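Local structure of replicative DNA helicase (Mycobacterium smegmatis, 6OWN) at residues 15-18 with 19-22. The protein is a replicative DNA helicase whose intein domain probably excises itself by protein splicing, a reaction that zinc reversibly inhibits. Sequence-based numbering, arbitrary orientation.
Sequences TTMG and DVAV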
# COMPACT_ATOMS: atom_id res chain seq x y z
N THR A 15 -8.02 -3.79 -9.51
CA THR A 15 -6.90 -4.53 -10.08
C THR A 15 -6.12 -5.13 -8.91
O THR A 15 -6.59 -5.13 -7.77
CB THR A 15 -6.04 -3.64 -10.99
OG1 THR A 15 -5.10 -4.44 -11.72
CG2 THR A 15 -5.26 -2.60 -10.18
N THR A 16 -4.93 -5.64 -9.18
CA THR A 16 -4.04 -6.11 -8.13
C THR A 16 -2.65 -5.54 -8.37
O THR A 16 -2.33 -5.05 -9.46
CB THR A 16 -3.96 -7.65 -8.05
OG1 THR A 16 -3.39 -8.18 -9.25
CG2 THR A 16 -5.34 -8.27 -7.84
N MET A 17 -1.81 -5.62 -7.34
CA MET A 17 -0.43 -5.20 -7.49
C MET A 17 0.28 -6.05 -8.53
O MET A 17 1.22 -5.59 -9.17
CB MET A 17 0.30 -5.26 -6.15
CG MET A 17 1.75 -4.78 -6.20
SD MET A 17 1.90 -3.10 -6.84
CE MET A 17 1.45 -2.13 -5.39
N GLY A 18 -0.18 -7.29 -8.73
CA GLY A 18 0.41 -8.16 -9.73
C GLY A 18 0.08 -7.76 -11.16
O GLY A 18 0.89 -7.95 -12.06
N ASP A 19 -1.11 -7.17 -11.36
CA ASP A 19 -1.65 -6.87 -12.68
C ASP A 19 -1.47 -5.42 -13.13
O ASP A 19 -1.47 -5.16 -14.34
CB ASP A 19 -3.16 -7.17 -12.72
CG ASP A 19 -3.47 -8.63 -12.47
OD1 ASP A 19 -2.71 -9.50 -12.96
OD2 ASP A 19 -4.47 -8.91 -11.78
N VAL A 20 -1.36 -4.47 -12.21
CA VAL A 20 -1.40 -3.06 -12.59
C VAL A 20 -0.17 -2.73 -13.44
O VAL A 20 0.94 -3.20 -13.17
CB VAL A 20 -1.51 -2.18 -11.34
CG1 VAL A 20 -0.26 -2.31 -10.45
CG2 VAL A 20 -1.75 -0.72 -11.71
N ALA A 21 -0.38 -1.92 -14.47
CA ALA A 21 0.68 -1.58 -15.42
C ALA A 21 0.93 -0.08 -15.44
O ALA A 21 0.05 0.72 -15.12
CB ALA A 21 0.30 -2.06 -16.83
N VAL A 22 2.16 0.30 -15.81
CA VAL A 22 2.44 1.72 -16.02
C VAL A 22 1.47 2.26 -17.06
O VAL A 22 1.19 1.61 -18.07
CB VAL A 22 3.91 1.92 -16.44
CG1 VAL A 22 4.16 3.38 -16.79
CG2 VAL A 22 4.85 1.47 -15.33
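V20 lies across the T15 side chain at about a right angle, its CB 3.9 Å from the methyl CG2 of T15, while its CG1 comes within 4.3 Å of the sulfur SD of M17. The T15 hydroxyl OG1 lies 3.5 Å from CB of D19, the two side chains running antiparallel past one another. At T16, OG1 sits between the backbone N and the carbonyl carbon (chi1 64°), which sets it beside D19; there it gives a weak hydrogen bond to OD2 of D19 (2.8 Å) and receives another weak one from D19 N. The carbonyl oxygen of T16 accepts two backbone bonds here: V20 N approaches nearly head-on (3.0 Å, C=O...N 168°), whereas D19 N stands above the carbonyl plane at 3.1 Å. The bond from D19 N closes a type I beta turn from T16 to D19, and the one from V20 N widens it into an alpha turn; in the Hint (Hedgehog/intein) fold this turn carries the chain from strand 13-16 toward strand 25-27. V20 also packs on V36, L26 and V119, and M17 shares V119 with it. At nearest approach the M17 side chain lies about 4 Å from a bound zinc ion.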